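Local structure of Exo-beta-1,4-mannosidase (Rhizomucor miehei, 4LYP) at residues 46-51 with 383-388; 378-383 with 441-446. The protein probably removes terminal beta-linked mannose residues from mannan oligosaccharides as a secreted family 5 glycoside hydrolase, and may also transfer them to acceptors. All coordinates share one frame; numbering follows the deposited sequence.

Contact 1. Residues 46-51 with 383-388; sequences KGFTRY and SFSGSN. With GAI (guanidine), chain D.
Ser-385 CB rests against the CD2-CE2 side of the Phe-48 ring, approaching obliquely. The nearest ring atom is CE2, with Phe-48 CE2 to Ser-385 CB at 3.6 Å. CD2 of the same ring lies almost as close. With CG beside the backbone N (chi1 -57°), the Phe-48 ring swings towards Ser-385. Gly-47 CA makes a van der Waals contact with the hydroxyl, 3.8 Å from Ser-385 OG. All three touching residues are buried. The ring of Phe-48 also meets Tyr-287 edge-to-face and packs on Val-334 and Ile-57.

The segments share no direct hydrogen bond. A water links them instead. It accepts from Phe-48 N at 2.9 Å and pairs with Ser-385 OG at 2.8 Å.

The entry is a TIM barrel. Strand 386-394 is one of its parallel strands and runs beside strand 53-61. Strand 48-50 pairs antiparallel with the same strand 53-61. Residues 46-48 therefore meet the start of strand 386-394 near the point where that strand enters the barrel. Ser-385 has backbone hydrogen bonds to Ile-57 of strand 53-61 and Ile-333 of strand 333-338, which flank it.

A guanidine molecule binds beside the contact. Its N2 donates to Lys-46 O at 3.1 Å, with an N-H...O angle of 150°. The same N2 lies 3.3 Å from Gly-47 CA. The ligand packs directly against the glycine backbone. Guanidine N3 makes a weak bond to the bridging water, so the water joins both segments and the ligand. Pro-54, Tyr-55, Leu-56, Arg-382 and Leu-447 complete this pocket.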
loop_
_atom_site.group_PDB
_atom_site.type_symbol
_atom_site.label_atom_id
_atom_site.label_comp_id
_atom_site.label_asym_id
_atom_site.label_seq_id
_atom_site.Cartn_x
_atom_site.Cartn_y
_atom_site.Cartn_z
ATOM N N LYS A 46 11.615 13.552 13.427
ATOM C CA LYS A 46 10.982 14.402 12.396
ATOM C C LYS A 46 11.204 13.915 10.933
ATOM O O LYS A 46 10.944 14.611 10.003
ATOM C CB LYS A 46 11.401 15.859 12.530
ATOM C CG LYS A 46 10.949 16.419 13.894
ATOM C CD LYS A 46 11.277 17.925 13.951
ATOM N N GLY A 47 11.731 12.721 10.795
ATOM C CA GLY A 47 11.883 12.131 9.477
ATOM C C GLY A 47 12.565 10.816 9.595
ATOM O O GLY A 47 12.839 10.313 10.706
ATOM N N PHE A 48 12.832 10.252 8.421
ATOM C CA PHE A 48 13.596 9.018 8.288
ATOM C C PHE A 48 15.052 9.335 7.988
ATOM O O PHE A 48 15.359 10.452 7.508
ATOM C CB PHE A 48 13.069 8.160 7.129
ATOM C CG PHE A 48 11.627 7.814 7.268
ATOM C CD1 PHE A 48 11.196 6.898 8.240
ATOM C CD2 PHE A 48 10.655 8.338 6.420
ATOM C CE1 PHE A 48 9.869 6.549 8.408
ATOM C CE2 PHE A 48 9.337 7.995 6.555
ATOM C CZ PHE A 48 8.907 7.095 7.535
ATOM N N THR A 49 15.948 8.353 8.203
ATOM C CA THR A 49 17.328 8.441 7.733
ATOM C C THR A 49 17.660 7.150 7.045
ATOM O O THR A 49 17.081 6.101 7.303
ATOM C CB THR A 49 18.331 8.726 8.887
ATOM O OG1 THR A 49 18.406 7.622 9.767
ATOM C CG2 THR A 49 17.925 9.961 9.682
ATOM N N ARG A 50 18.692 7.219 6.203
ATOM C CA ARG A 50 19.293 6.032 5.572
ATOM C C ARG A 50 20.711 6.462 5.170
ATOM O O ARG A 50 20.859 7.613 4.665
ATOM C CB ARG A 50 18.489 5.568 4.328
ATOM C CG ARG A 50 18.884 4.150 3.950
ATOM C CD ARG A 50 18.239 3.752 2.630
ATOM N NE ARG A 50 18.419 2.303 2.434
ATOM C CZ ARG A 50 18.288 1.646 1.286
ATOM N NH1 ARG A 50 18.091 2.308 0.124
ATOM N NH2 ARG A 50 18.321 0.297 1.300
ATOM N N TYR A 51 21.707 5.592 5.389
ATOM C CA TYR A 51 23.082 5.973 4.995
ATOM C C TYR A 51 23.513 7.263 5.690
ATOM O O TYR A 51 24.329 8.012 5.114
ATOM C CB TYR A 51 23.298 6.046 3.480
ATOM C CG TYR A 51 22.882 4.853 2.674
ATOM C CD1 TYR A 51 23.547 3.632 2.822
ATOM C CD2 TYR A 51 21.797 4.963 1.776
ATOM C CE1 TYR A 51 23.165 2.519 2.041
ATOM C CE2 TYR A 51 21.417 3.845 1.010
ATOM C CZ TYR A 51 22.039 2.648 1.181
ATOM O OH TYR A 51 21.738 1.537 0.404
ATOM N N SER A 383 7.953 18.339 8.227
ATOM C CA SER A 383 6.623 18.037 8.763
ATOM C C SER A 383 5.939 16.912 7.986
ATOM O O SER A 383 4.812 16.595 8.284
ATOM C CB SER A 383 5.743 19.297 8.730
ATOM O OG SER A 383 6.385 20.259 9.549
ATOM N N PHE A 384 6.561 16.383 6.943
ATOM C CA PHE A 384 5.979 15.321 6.112
ATOM C C PHE A 384 7.142 14.638 5.466
ATOM O O PHE A 384 8.122 15.280 5.120
ATOM C CB PHE A 384 5.026 15.911 5.020
ATOM C CG PHE A 384 3.697 15.183 4.915
ATOM C CD1 PHE A 384 3.625 14.067 4.084
ATOM C CD2 PHE A 384 2.617 15.533 5.673
ATOM C CE1 PHE A 384 2.459 13.384 3.960
ATOM C CE2 PHE A 384 1.430 14.834 5.600
ATOM C CZ PHE A 384 1.369 13.735 4.744
ATOM N N SER A 385 7.025 13.334 5.262
ATOM C CA SER A 385 8.158 12.584 4.757
ATOM C C SER A 385 8.031 12.097 3.315
ATOM O O SER A 385 9.003 11.645 2.779
ATOM C CB SER A 385 8.527 11.419 5.662
ATOM O OG SER A 385 9.174 11.855 6.842
ATOM N N GLY A 386 6.865 12.229 2.710
ATOM C CA GLY A 386 6.646 11.863 1.298
ATOM C C GLY A 386 5.337 11.104 1.172
ATOM O O GLY A 386 4.402 11.268 1.945
ATOM N N SER A 387 5.247 10.323 0.072
ATOM C CA SER A 387 3.970 9.764 -0.332
ATOM C C SER A 387 4.185 8.555 -1.245
ATOM O O SER A 387 5.272 8.377 -1.852
ATOM C CB SER A 387 3.112 10.816 -1.074
ATOM O OG SER A 387 3.803 11.310 -2.218
ATOM N N ASN A 388 3.113 7.769 -1.383
ATOM C CA ASN A 388 3.090 6.649 -2.337
ATOM C C ASN A 388 1.776 6.766 -3.081
ATOM O O ASN A 388 0.693 6.463 -2.525
ATOM C CB ASN A 388 3.167 5.265 -1.681
ATOM C CG ASN A 388 4.357 5.086 -0.804
ATOM O OD1 ASN A 388 4.459 5.679 0.269
ATOM N ND2 ASN A 388 5.302 4.225 -1.244
HETATM C C GAI D . 13.465 14.479 6.824
HETATM N N1 GAI D . 14.682 15.006 7.429
HETATM N N2 GAI D . 12.075 14.430 7.176
HETATM N N3 GAI D . 13.612 13.799 5.743
HETATM O O HOH W 1 11.899 11.873 6.213
#

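Contact 2. Residues 378-383 with 441-446; sequences LASNRS and LKVQKE. With GAI (guanidine), chain D.
Val-443 reaches across to Ser-380 and Ala-379 with its two methyl groups. CG2 meets the serine hydroxyl, with Val-443 CG2 to Ser-380 OG at 3.5 Å. CG1 reaches both Ala-379 and Ser-380, with Val-443 CG1 to Ala-379 O at 4.0 Å. The apolar pair Ala-379 CB to Val-443 CG1 is looser, at 4.4 Å. Val-443 has CG1 anti to its backbone N and CG2 beside that N (chi1 171°), which turns both methyls to the other helix. The Ser-380 hydroxyl hydrogen-bonds to Val-376 O in its own helix; its contact with the valine methyls is van der Waals.

These are two outer helices of the TIM barrel, 362-380 and 429-448, meeting near the C-terminal end of each. Helix 362-380 ends in a Schellman motif. Ser-383 N bonds to Leu-378 O at 3.0 Å and Arg-382 N bonds to Ala-379 O at 2.9 Å. Arg-382 is the C-prime residue and has positive phi (62°).

The Arg-382 side chain leaves this turn and bends at chi3 (72°). Arg-382 NE lies 2.9 Å from guanidine N1, a close approach of two nitrogens to which no hydrogen bond is assigned. N1 lies at the edge of the guanidinium, in its plane. Beyond this, Arg-382 NH1 forms a salt bridge with Asp-44, and the side chain touches Leu-447 of helix 429-448. Val-443 also packs on Leu-56, and Gln-444 OE1 accepts from Leu-56 N. Strand 53-61 thus backs the second helix.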
loop_
_atom_site.group_PDB
_atom_site.type_symbol
_atom_site.label_atom_id
_atom_site.label_comp_id
_atom_site.label_asym_id
_atom_site.label_seq_id
_atom_site.Cartn_x
_atom_site.Cartn_y
_atom_site.Cartn_z
ATOM N N LEU A 378 5.750 21.018 2.846
ATOM C CA LEU A 378 5.732 20.461 4.203
ATOM C C LEU A 378 7.042 19.700 4.527
ATOM O O LEU A 378 7.570 19.770 5.652
ATOM C CB LEU A 378 4.553 19.533 4.457
ATOM C CG LEU A 378 3.175 20.265 4.434
ATOM C CD1 LEU A 378 2.085 19.235 4.253
ATOM C CD2 LEU A 378 3.022 20.956 5.784
ATOM N N ALA A 379 7.560 18.953 3.564
ATOM C CA ALA A 379 8.799 18.211 3.770
ATOM C C ALA A 379 9.984 19.133 4.007
ATOM O O ALA A 379 10.904 18.797 4.717
ATOM C CB ALA A 379 9.062 17.366 2.522
ATOM N N SER A 380 9.936 20.315 3.417
ATOM C CA SER A 380 10.973 21.346 3.564
ATOM C C SER A 380 11.092 21.814 4.968
ATOM O O SER A 380 12.186 22.235 5.343
ATOM C CB SER A 380 10.728 22.530 2.612
ATOM O OG SER A 380 10.784 22.088 1.225
ATOM N N ASN A 381 9.996 21.784 5.726
ATOM C CA ASN A 381 10.050 22.121 7.143
ATOM C C ASN A 381 10.085 20.857 8.012
ATOM O O ASN A 381 9.911 20.916 9.245
ATOM C CB ASN A 381 8.836 23.009 7.505
ATOM C CG ASN A 381 9.081 23.896 8.723
ATOM O OD1 ASN A 381 10.222 24.207 9.065
ATOM N ND2 ASN A 381 8.003 24.305 9.380
ATOM N N ARG A 382 10.310 19.698 7.422
ATOM C CA ARG A 382 10.403 18.453 8.190
ATOM C C ARG A 382 9.066 18.134 8.932
ATOM O O ARG A 382 9.078 17.561 10.013
ATOM C CB ARG A 382 11.672 18.312 9.066
ATOM C CG ARG A 382 12.960 18.405 8.250
ATOM C CD ARG A 382 14.175 18.267 9.149
ATOM N NE ARG A 382 14.307 16.841 9.627
ATOM C CZ ARG A 382 14.567 16.465 10.887
ATOM N NH1 ARG A 382 14.593 17.347 11.916
ATOM N NH2 ARG A 382 14.774 15.155 11.141
ATOM N N SER A 383 7.953 18.339 8.227
ATOM C CA SER A 383 6.623 18.037 8.763
ATOM C C SER A 383 5.939 16.912 7.986
ATOM O O SER A 383 4.812 16.595 8.284
ATOM C CB SER A 383 5.743 19.297 8.730
ATOM O OG SER A 383 6.385 20.259 9.549
ATOM N N LEU A 441 13.613 14.864 -3.870
ATOM C CA LEU A 441 15.046 14.555 -3.694
ATOM C C LEU A 441 15.880 15.825 -3.491
ATOM O O LEU A 441 16.811 15.806 -2.636
ATOM C CB LEU A 441 15.572 13.755 -4.894
ATOM C CG LEU A 441 17.038 13.352 -4.831
ATOM C CD1 LEU A 441 17.326 12.565 -3.571
ATOM C CD2 LEU A 441 17.356 12.566 -6.122
ATOM N N LYS A 442 15.566 16.906 -4.197
ATOM C CA LYS A 442 16.249 18.143 -3.955
ATOM C C LYS A 442 16.094 18.609 -2.490
ATOM O O LYS A 442 17.040 19.043 -1.851
ATOM C CB LYS A 442 15.764 19.216 -4.933
ATOM C CG LYS A 442 16.471 20.555 -4.775
ATOM C CD LYS A 442 15.950 21.571 -5.780
ATOM C CE LYS A 442 16.709 22.899 -5.753
ATOM N NZ LYS A 442 17.635 23.047 -6.944
ATOM N N VAL A 443 14.901 18.484 -1.953
ATOM C CA VAL A 443 14.642 18.809 -0.562
ATOM C C VAL A 443 15.482 17.931 0.332
ATOM O O VAL A 443 16.114 18.381 1.304
ATOM C CB VAL A 443 13.144 18.775 -0.180
ATOM C CG1 VAL A 443 12.970 18.910 1.304
ATOM C CG2 VAL A 443 12.372 19.864 -0.923
ATOM N N GLN A 444 15.494 16.627 0.044
ATOM C CA GLN A 444 16.277 15.687 0.880
ATOM C C GLN A 444 17.767 16.154 0.945
ATOM O O GLN A 444 18.366 16.147 2.018
ATOM C CB GLN A 444 16.236 14.258 0.340
ATOM C CG GLN A 444 16.943 13.271 1.249
ATOM C CD GLN A 444 17.038 11.915 0.597
ATOM O OE1 GLN A 444 16.022 11.222 0.360
ATOM N NE2 GLN A 444 18.237 11.573 0.185
ATOM N N LYS A 445 18.319 16.538 -0.205
ATOM C CA LYS A 445 19.690 17.039 -0.248
ATOM C C LYS A 445 19.867 18.309 0.554
ATOM O O LYS A 445 20.802 18.388 1.326
ATOM C CB LYS A 445 20.142 17.163 -1.692
ATOM C CG LYS A 445 20.266 15.808 -2.408
ATOM C CD LYS A 445 20.688 15.921 -3.883
ATOM C CE LYS A 445 20.655 14.538 -4.605
ATOM N NZ LYS A 445 20.686 14.497 -6.125
ATOM N N GLU A 446 18.946 19.255 0.448
ATOM C CA GLU A 446 19.044 20.474 1.288
ATOM C C GLU A 446 19.057 20.103 2.750
ATOM O O GLU A 446 19.845 20.663 3.556
ATOM C CB GLU A 446 17.874 21.402 1.022
ATOM C CG GLU A 446 17.820 22.057 -0.314
ATOM C CD GLU A 446 19.058 22.789 -0.710
ATOM O OE1 GLU A 446 19.719 23.363 0.195
ATOM O OE2 GLU A 446 19.356 22.724 -1.983
HETATM C C GAI D . 13.465 14.479 6.824
HETATM N N1 GAI D . 14.682 15.006 7.429
HETATM N N2 GAI D . 12.075 14.430 7.176
HETATM N N3 GAI D . 13.612 13.799 5.743
#

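Contact 1 is the buried one; contact 2 is partly buried, lies farther from the chain centre and has Ser-380 exposed. Their centres are 9 Å apart. They share Ser-383, because helix 362-380 leads directly into strand 386-394. Contact 1 belongs to strands and the chain leading into them, and is joined by water and a phenylalanine ring. Contact 2 joins two helix ends through small side chains and methyl groups. The same guanidine touches both: a backbone carbonyl receives it in 46-51, and an arginine lies beside it in 378-383. Asp-44 serves both, accepting from Lys-46 N and pairing with Arg-382. Lys-46 CB also packs against Arg-382 NH1, and Phe-384 O against Ala-379 CB.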